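Local coordinates for protein neurotoxin (Clostridium botulinum, PDB 3N7L) that probably binds gangliosides on nerve-cell surfaces, serving as the receptor-binding domain of a botulinum neurotoxin of serotype D/C, at residues 109-114 / 125-130; 152-157 / 164-169; 242-247 / 284-289. One frame throughout, in Å; residues are numbered along the deposited sequence.

Contact 1 of 3, residues 109-114 / 125-130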
# COMPACT_ATOMS: atom_id res chain seq x y z
N SER A 109 -15.32 0.57 -11.25
CA SER A 109 -15.11 1.93 -10.77
C SER A 109 -14.21 1.82 -9.54
O SER A 109 -13.24 1.07 -9.55
CB SER A 109 -16.44 2.59 -10.39
OG SER A 109 -17.27 2.73 -11.52
N ASN A 110 -14.54 2.56 -8.48
CA ASN A 110 -13.73 2.51 -7.27
C ASN A 110 -14.26 1.48 -6.27
O ASN A 110 -14.01 1.59 -5.06
CB ASN A 110 -13.67 3.90 -6.60
CG ASN A 110 -15.06 4.48 -6.30
OD1 ASN A 110 -15.26 5.14 -5.29
ND2 ASN A 110 -16.01 4.25 -7.19
N PHE A 111 -14.98 0.47 -6.77
CA PHE A 111 -15.55 -0.58 -5.91
C PHE A 111 -14.94 -1.97 -6.04
O PHE A 111 -14.61 -2.42 -7.14
CB PHE A 111 -17.06 -0.76 -6.17
CG PHE A 111 -17.90 0.44 -5.88
CD1 PHE A 111 -18.01 1.47 -6.81
CD2 PHE A 111 -18.58 0.55 -4.67
CE1 PHE A 111 -18.79 2.59 -6.54
CE2 PHE A 111 -19.37 1.66 -4.40
CZ PHE A 111 -19.48 2.69 -5.33
N LEU A 112 -14.82 -2.64 -4.90
CA LEU A 112 -14.37 -4.02 -4.82
C LEU A 112 -15.62 -4.67 -4.24
O LEU A 112 -16.05 -4.30 -3.14
CB LEU A 112 -13.21 -4.20 -3.84
CG LEU A 112 -12.81 -5.66 -3.61
CD1 LEU A 112 -12.03 -6.17 -4.80
CD2 LEU A 112 -11.98 -5.79 -2.34
N VAL A 113 -16.23 -5.61 -4.95
CA VAL A 113 -17.45 -6.21 -4.43
C VAL A 113 -17.47 -7.73 -4.35
O VAL A 113 -16.99 -8.44 -5.24
CB VAL A 113 -18.71 -5.68 -5.21
CG1 VAL A 113 -18.27 -4.92 -6.45
CG2 VAL A 113 -19.65 -6.80 -5.57
N PHE A 114 -18.00 -8.21 -3.23
CA PHE A 114 -18.13 -9.63 -2.98
C PHE A 114 -19.60 -9.96 -3.16
O PHE A 114 -20.47 -9.33 -2.56
CB PHE A 114 -17.68 -9.97 -1.55
CG PHE A 114 -17.98 -11.39 -1.14
CD1 PHE A 114 -19.14 -11.70 -0.43
CD2 PHE A 114 -17.12 -12.42 -1.50
CE1 PHE A 114 -19.44 -13.02 -0.09
CE2 PHE A 114 -17.41 -13.75 -1.16
CZ PHE A 114 -18.57 -14.04 -0.46
N ASP A 125 -24.82 -8.71 -2.39
CA ASP A 125 -23.43 -8.32 -2.37
C ASP A 125 -23.12 -7.24 -1.37
O ASP A 125 -23.99 -6.51 -0.91
CB ASP A 125 -23.00 -7.88 -3.78
CG ASP A 125 -23.84 -6.74 -4.30
OD1 ASP A 125 -24.10 -6.70 -5.52
OD2 ASP A 125 -24.24 -5.87 -3.49
N ILE A 126 -21.84 -7.15 -1.03
CA ILE A 126 -21.35 -6.17 -0.09
C ILE A 126 -20.12 -5.57 -0.79
O ILE A 126 -19.53 -6.21 -1.67
CB ILE A 126 -20.98 -6.87 1.23
CG1 ILE A 126 -20.61 -5.84 2.29
CG2 ILE A 126 -19.85 -7.87 1.01
CD1 ILE A 126 -20.41 -6.45 3.67
N ASN A 127 -19.74 -4.35 -0.43
CA ASN A 127 -18.59 -3.76 -1.11
C ASN A 127 -17.76 -2.77 -0.32
O ASN A 127 -18.15 -2.30 0.75
CB ASN A 127 -19.04 -3.06 -2.40
CG ASN A 127 -19.79 -1.77 -2.14
OD1 ASN A 127 -21.02 -1.72 -2.22
ND2 ASN A 127 -19.05 -0.71 -1.82
N PHE A 128 -16.61 -2.47 -0.89
CA PHE A 128 -15.67 -1.49 -0.37
C PHE A 128 -15.44 -0.53 -1.53
O PHE A 128 -15.12 -0.96 -2.63
CB PHE A 128 -14.34 -2.15 0.01
CG PHE A 128 -13.16 -1.20 -0.00
CD1 PHE A 128 -13.19 -0.02 0.73
CD2 PHE A 128 -12.01 -1.50 -0.73
CE1 PHE A 128 -12.09 0.85 0.75
CE2 PHE A 128 -10.90 -0.64 -0.72
CZ PHE A 128 -10.94 0.54 0.02
N SER A 129 -15.64 0.76 -1.30
CA SER A 129 -15.38 1.74 -2.34
C SER A 129 -14.28 2.65 -1.79
O SER A 129 -14.43 3.26 -0.74
CB SER A 129 -16.64 2.56 -2.68
OG SER A 129 -17.13 3.28 -1.57
N TYR A 130 -13.15 2.72 -2.50
CA TYR A 130 -12.06 3.54 -2.01
C TYR A 130 -12.34 5.04 -2.14
O TYR A 130 -13.14 5.46 -2.98
CB TYR A 130 -10.74 3.15 -2.70
CG TYR A 130 -10.57 3.55 -4.16
CD1 TYR A 130 -10.61 2.59 -5.18
CD2 TYR A 130 -10.26 4.87 -4.51
CE1 TYR A 130 -10.34 2.94 -6.51
CE2 TYR A 130 -9.99 5.23 -5.83
CZ TYR A 130 -10.02 4.26 -6.83
OH TYR A 130 -9.72 4.63 -8.12

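Contact 2 of 3, residues 152-157 / 164-169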
# COMPACT_ATOMS: atom_id res chain seq x y z
N MET A 152 -26.38 -17.58 8.32
CA MET A 152 -27.55 -17.36 9.16
C MET A 152 -27.35 -16.07 9.96
O MET A 152 -28.09 -15.78 10.90
CB MET A 152 -27.78 -18.55 10.11
CG MET A 152 -26.62 -19.52 10.25
SD MET A 152 -26.56 -20.79 8.97
CE MET A 152 -27.41 -22.13 9.79
N GLY A 153 -26.36 -15.29 9.55
CA GLY A 153 -26.08 -14.03 10.22
C GLY A 153 -25.77 -12.92 9.24
O GLY A 153 -26.56 -12.64 8.34
N ASN A 154 -24.61 -12.29 9.40
CA ASN A 154 -24.21 -11.20 8.51
C ASN A 154 -23.07 -11.54 7.56
O ASN A 154 -22.35 -12.52 7.74
CB ASN A 154 -23.78 -9.97 9.31
CG ASN A 154 -24.88 -9.42 10.18
OD1 ASN A 154 -26.02 -9.30 9.75
ND2 ASN A 154 -24.53 -9.06 11.40
N MET A 155 -22.93 -10.67 6.57
CA MET A 155 -21.89 -10.74 5.55
C MET A 155 -21.12 -9.46 5.89
O MET A 155 -21.74 -8.40 6.00
CB MET A 155 -22.52 -10.63 4.17
CG MET A 155 -21.79 -11.31 3.04
SD MET A 155 -22.47 -10.88 1.41
CE MET A 155 -24.22 -10.88 1.71
N MET A 156 -19.81 -9.54 6.07
CA MET A 156 -19.03 -8.35 6.41
C MET A 156 -17.72 -8.27 5.62
O MET A 156 -17.11 -9.30 5.32
CB MET A 156 -18.69 -8.34 7.90
CG MET A 156 -19.87 -8.58 8.84
SD MET A 156 -19.40 -8.46 10.59
CE MET A 156 -18.64 -10.04 10.85
N ILE A 157 -17.30 -7.06 5.28
CA ILE A 157 -16.04 -6.91 4.56
C ILE A 157 -15.13 -5.94 5.29
O ILE A 157 -15.55 -4.86 5.71
CB ILE A 157 -16.25 -6.44 3.09
CG1 ILE A 157 -14.88 -6.36 2.40
CG2 ILE A 157 -16.93 -5.08 3.04
CD1 ILE A 157 -14.97 -6.21 0.90
N ILE A 164 -15.60 -2.30 6.98
CA ILE A 164 -16.08 -1.34 5.99
C ILE A 164 -17.59 -1.40 5.79
O ILE A 164 -18.26 -0.37 5.77
CB ILE A 164 -15.40 -1.58 4.62
CG1 ILE A 164 -13.88 -1.34 4.75
CG2 ILE A 164 -16.00 -0.65 3.57
CD1 ILE A 164 -13.51 0.08 5.10
N ASP A 165 -18.12 -2.61 5.65
CA ASP A 165 -19.55 -2.76 5.43
C ASP A 165 -20.05 -4.06 6.05
O ASP A 165 -19.28 -5.00 6.26
CB ASP A 165 -19.84 -2.71 3.93
CG ASP A 165 -21.32 -2.58 3.60
OD1 ASP A 165 -22.05 -1.91 4.36
OD2 ASP A 165 -21.74 -3.13 2.56
N THR A 166 -21.34 -4.12 6.34
CA THR A 166 -21.93 -5.31 6.93
C THR A 166 -23.41 -5.35 6.62
O THR A 166 -24.08 -4.32 6.68
CB THR A 166 -21.73 -5.33 8.46
OG1 THR A 166 -22.64 -6.28 9.05
CG2 THR A 166 -21.98 -3.96 9.05
N ILE A 167 -23.92 -6.53 6.27
CA ILE A 167 -25.34 -6.68 5.98
C ILE A 167 -25.82 -8.08 6.35
O ILE A 167 -25.07 -9.06 6.27
CB ILE A 167 -25.67 -6.44 4.49
CG1 ILE A 167 -25.17 -7.60 3.63
CG2 ILE A 167 -25.04 -5.13 4.01
CD1 ILE A 167 -25.58 -7.49 2.18
N LYS A 168 -27.08 -8.15 6.75
CA LYS A 168 -27.73 -9.40 7.12
C LYS A 168 -27.93 -10.24 5.86
O LYS A 168 -28.45 -9.76 4.85
CB LYS A 168 -29.08 -9.07 7.78
CG LYS A 168 -30.03 -10.23 8.01
CD LYS A 168 -29.56 -11.20 9.09
CE LYS A 168 -30.66 -12.22 9.40
NZ LYS A 168 -30.26 -13.25 10.42
N VAL A 169 -27.49 -11.50 5.91
CA VAL A 169 -27.63 -12.39 4.76
C VAL A 169 -29.12 -12.73 4.59
O VAL A 169 -29.79 -13.11 5.55
CB VAL A 169 -26.83 -13.69 4.97
CG1 VAL A 169 -27.06 -14.65 3.80
CG2 VAL A 169 -25.34 -13.37 5.08

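Contact 3 of 3, residues 242-247 / 284-289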
# COMPACT_ATOMS: atom_id res chain seq x y z
N ARG A 242 13.35 0.65 -0.33
CA ARG A 242 14.75 0.26 -0.48
C ARG A 242 15.73 1.41 -0.61
O ARG A 242 15.37 2.52 -1.00
CB ARG A 242 14.92 -0.66 -1.69
CG ARG A 242 13.97 -1.84 -1.71
CD ARG A 242 14.49 -2.96 -2.59
NE ARG A 242 15.13 -2.46 -3.81
CZ ARG A 242 14.49 -2.14 -4.93
NH1 ARG A 242 15.17 -1.69 -5.97
NH2 ARG A 242 13.18 -2.30 -5.02
N TYR A 243 16.98 1.12 -0.27
CA TYR A 243 18.06 2.09 -0.39
C TYR A 243 18.51 2.05 -1.85
O TYR A 243 18.18 1.11 -2.58
CB TYR A 243 19.24 1.68 0.52
CG TYR A 243 18.98 1.84 2.01
CD1 TYR A 243 18.78 0.72 2.83
CD2 TYR A 243 18.93 3.10 2.60
CE1 TYR A 243 18.53 0.87 4.21
CE2 TYR A 243 18.69 3.26 3.96
CZ TYR A 243 18.49 2.15 4.76
OH TYR A 243 18.25 2.33 6.10
N ASP A 244 19.25 3.07 -2.28
CA ASP A 244 19.79 3.11 -3.64
C ASP A 244 18.73 3.06 -4.74
O ASP A 244 18.97 2.45 -5.79
CB ASP A 244 20.77 1.94 -3.84
CG ASP A 244 21.69 1.73 -2.65
OD1 ASP A 244 22.16 0.59 -2.46
OD2 ASP A 244 21.97 2.71 -1.91
N LYS A 245 17.58 3.69 -4.53
CA LYS A 245 16.51 3.71 -5.53
C LYS A 245 15.80 5.06 -5.52
O LYS A 245 15.55 5.64 -4.46
CB LYS A 245 15.50 2.59 -5.23
CG LYS A 245 14.31 2.50 -6.18
CD LYS A 245 13.47 1.26 -5.87
CE LYS A 245 12.18 1.19 -6.70
NZ LYS A 245 12.43 1.32 -8.16
N GLU A 246 15.49 5.57 -6.71
CA GLU A 246 14.83 6.86 -6.84
C GLU A 246 13.37 6.79 -6.39
O GLU A 246 12.64 5.86 -6.74
CB GLU A 246 14.90 7.34 -8.29
CG GLU A 246 16.26 7.87 -8.70
CD GLU A 246 16.26 8.45 -10.11
OE1 GLU A 246 17.14 9.27 -10.41
OE2 GLU A 246 15.37 8.10 -10.91
N TYR A 247 12.97 7.78 -5.60
CA TYR A 247 11.60 7.88 -5.08
C TYR A 247 11.19 9.34 -5.08
O TYR A 247 12.03 10.24 -5.01
CB TYR A 247 11.51 7.43 -3.61
CG TYR A 247 11.64 5.95 -3.37
CD1 TYR A 247 10.57 5.08 -3.60
CD2 TYR A 247 12.84 5.41 -2.88
CE1 TYR A 247 10.69 3.71 -3.35
CE2 TYR A 247 12.97 4.04 -2.63
CZ TYR A 247 11.89 3.20 -2.87
OH TYR A 247 12.02 1.85 -2.66
N ILE A 284 17.11 9.73 -3.27
CA ILE A 284 17.66 8.39 -3.18
C ILE A 284 18.04 8.24 -1.71
O ILE A 284 18.71 9.10 -1.15
CB ILE A 284 18.93 8.21 -4.05
CG1 ILE A 284 18.56 8.31 -5.53
CG2 ILE A 284 19.58 6.85 -3.76
CD1 ILE A 284 19.76 8.30 -6.47
N ILE A 285 17.58 7.16 -1.09
CA ILE A 285 17.86 6.95 0.32
C ILE A 285 19.18 6.19 0.46
O ILE A 285 19.39 5.18 -0.20
CB ILE A 285 16.71 6.15 0.99
CG1 ILE A 285 15.37 6.77 0.58
CG2 ILE A 285 16.85 6.18 2.51
CD1 ILE A 285 14.15 5.93 0.96
N LYS A 286 20.06 6.70 1.32
CA LYS A 286 21.37 6.08 1.54
C LYS A 286 21.52 5.69 3.00
O LYS A 286 21.27 6.48 3.90
CB LYS A 286 22.49 7.04 1.14
CG LYS A 286 22.40 7.49 -0.31
CD LYS A 286 22.54 6.32 -1.28
CE LYS A 286 23.94 5.71 -1.23
NZ LYS A 286 24.07 4.49 -2.08
N ARG A 287 21.95 4.46 3.22
CA ARG A 287 22.11 3.91 4.56
C ARG A 287 23.40 4.28 5.29
O ARG A 287 24.48 4.31 4.70
CB ARG A 287 21.98 2.39 4.46
CG ARG A 287 22.42 1.58 5.65
CD ARG A 287 22.39 0.11 5.27
NE ARG A 287 23.17 -0.73 6.17
CZ ARG A 287 22.75 -1.14 7.36
NH1 ARG A 287 21.54 -0.79 7.79
NH2 ARG A 287 23.53 -1.90 8.11
N ILE A 288 23.27 4.57 6.58
CA ILE A 288 24.43 4.88 7.42
C ILE A 288 24.57 3.80 8.49
O ILE A 288 25.65 3.23 8.66
CB ILE A 288 24.29 6.25 8.12
CG1 ILE A 288 24.14 7.36 7.08
CG2 ILE A 288 25.52 6.51 8.98
CD1 ILE A 288 23.80 8.72 7.69
N ARG A 289 23.48 3.52 9.21
CA ARG A 289 23.49 2.50 10.27
C ARG A 289 22.22 1.66 10.29
O ARG A 289 21.14 2.15 9.95
CB ARG A 289 23.67 3.14 11.65
CG ARG A 289 25.08 3.57 11.98
CD ARG A 289 25.19 3.96 13.46
NE ARG A 289 26.57 4.22 13.87
CZ ARG A 289 27.29 5.25 13.46
NH1 ARG A 289 28.54 5.41 13.89
NH2 ARG A 289 26.77 6.15 12.64
O HOH W 1 16.43 4.80 -2.15
O HOH W 2 22.63 2.75 0.88

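Contact 1 of 3, residues 109-114 / 125-130
F111 leans across onto strand 125-129. F111 CB lies 4.0 Å from F128 O. With CG anti to the carbonyl carbon (chi1 -62°), the ring swings over S129, whose CB sits under one face, offset toward the rim and 3.3 Å from CE2. CD2 meets N127 ND2 at 3.2 Å; this amide nitrogen lies at the ring edge, near its plane, and the amide and ring planes are 77° apart. CZ, at the far end, is still 3.9 Å from S129 CB.

Beneath these side chains runs a regular antiparallel ladder. L112 and F128 exchange two backbone hydrogen bonds, N of L112 to O of F128 at 2.8 Å being the shorter, and F114 and I126 exchange another two. Past the strand ends, Y130 N donates to N110 O (2.9 Å), while N110 CB rests over the centre of the Y130 ring, 3.5 Å from its centroid.

L112, F114, I126 and F128 share the other face of this hairpin, which lies against the second sheet of the lectin-like, concanavalin-related half of the receptor-binding domain. L112 and F114 reach neighbouring strand 102-108 and, in that second sheet, strand 143-150; I126 and F128 pack on strand 154-159.

Contact 2 of 3, residues 152-157 / 164-169
M155 and I167 run out alongside each other from the same face, and mark the densely packed side of this antiparallel pair. The methionine chain runs out nearly straight and then bends at chi3 (-40°), which lays CE against I167 CD1 at 3.7 Å. Nearer the backbone, M155 CB touches V169 CG2 at 4.0 Å. Two bonds join the same residues: M155 N to I167 O at 2.7 Å and, in return, I167 N to M155 O. This face turns inward, where M155 meets F114 and L116 of strand 111-117, and I157 meets I126.

The side chains of N154, M156, T166 and K168 are held more loosely. The M156 side chain runs beside T166, and its CG comes 3.6 Å from T166 OG1. N154 OD1 comes up against backbone carbon, 3.1 Å from K168 CA, and although K168 N is close by, the angle is too poor for a bond. K168, on the exposed side, bends at chi2 (70°), and this folds its chain back along the loop: CD passes 3.4 Å from G153 O, and NZ makes a weak bond to M152 O. The firm exception here is a backbone bond: V169 N grips G153 O at 2.8 Å and in the carbonyl plane.

At the opposite end the register slips. I157 O accepts I164 N at 2.9 Å, whereas its bond from D165 N is long and weak; I157 N in turn reaches D165 O, tilted 25° from the carbonyl plane. Two residues, I164 and D165, thus stand across from one, which defines a classic beta bulge. The whole is a bulged beta hairpin at the border of a sheet in the lectin-like, concanavalin-related half of the receptor-binding domain.

Contact 3 of 3, residues 242-247 / 284-289
The aromatic contact is a CH-pi interaction: R287 CB stands over the centre of the Y243 ring, 3.4 Å from its centroid and 12° off the normal. CG of Y243 is anti to the carbonyl carbon (chi1 -71°), which carries the ring alongside segment 284-289. Y243 OH hydrogen-bonds to N301 ND2, and R287 NH2, at the end of a chain extended from CG to NE, to G290 O.

Apolar contacts centre on I285. Its CG2 touches Y243 CD2 at 3.7 Å, and its CD1 approaches the Y247 ring obliquely. I284 CG2 lies 3.7 Å from D244 CA. These side chains belong to the beta-trefoil half of the receptor-binding domain, where strand 246-251 pairs with strand 283-287, and Y243 and I285 also pack on L303 of strand 302-308.

One direct backbone bond joins the segments, D244 N to I285 O at 3.0 Å. Water does further joining: one molecule accepts from K245 N and from I285 N and donates to R242 O, while a second donates to D244 OD2 and accepts from R287 N.

The charged contact is the salt bridge from K286 NZ to D244 OD2, 2.8 Å long. Bends at chi2 and chi3 curl the lysine round to the carboxylate, and NZ comes in from above its plane.

Overall arrangement
From the N terminus, contact 1 closes first, across the ten residues 115-124, which include the turn between strands 111-117 and 122-129. In contact 2, six residues separate segments 152-157 and 164-169, which lie on strands 154-159 and 162-168, and contact 3 spans thirty-six, 248 to 283. The three are in series; none nests or crosses. The first two hairpins belong to different antiparallel sheets of the lectin-like half, with centres about 14 Å apart, and touch: I126 CD1 lies 3.6 Å from M156 CA, where the layers of the sandwich meet. Contact 3 lies in the trefoil half, across the chain's centre, about 36 Å from contact 1 and about 44 Å from contact 2, centre to centre.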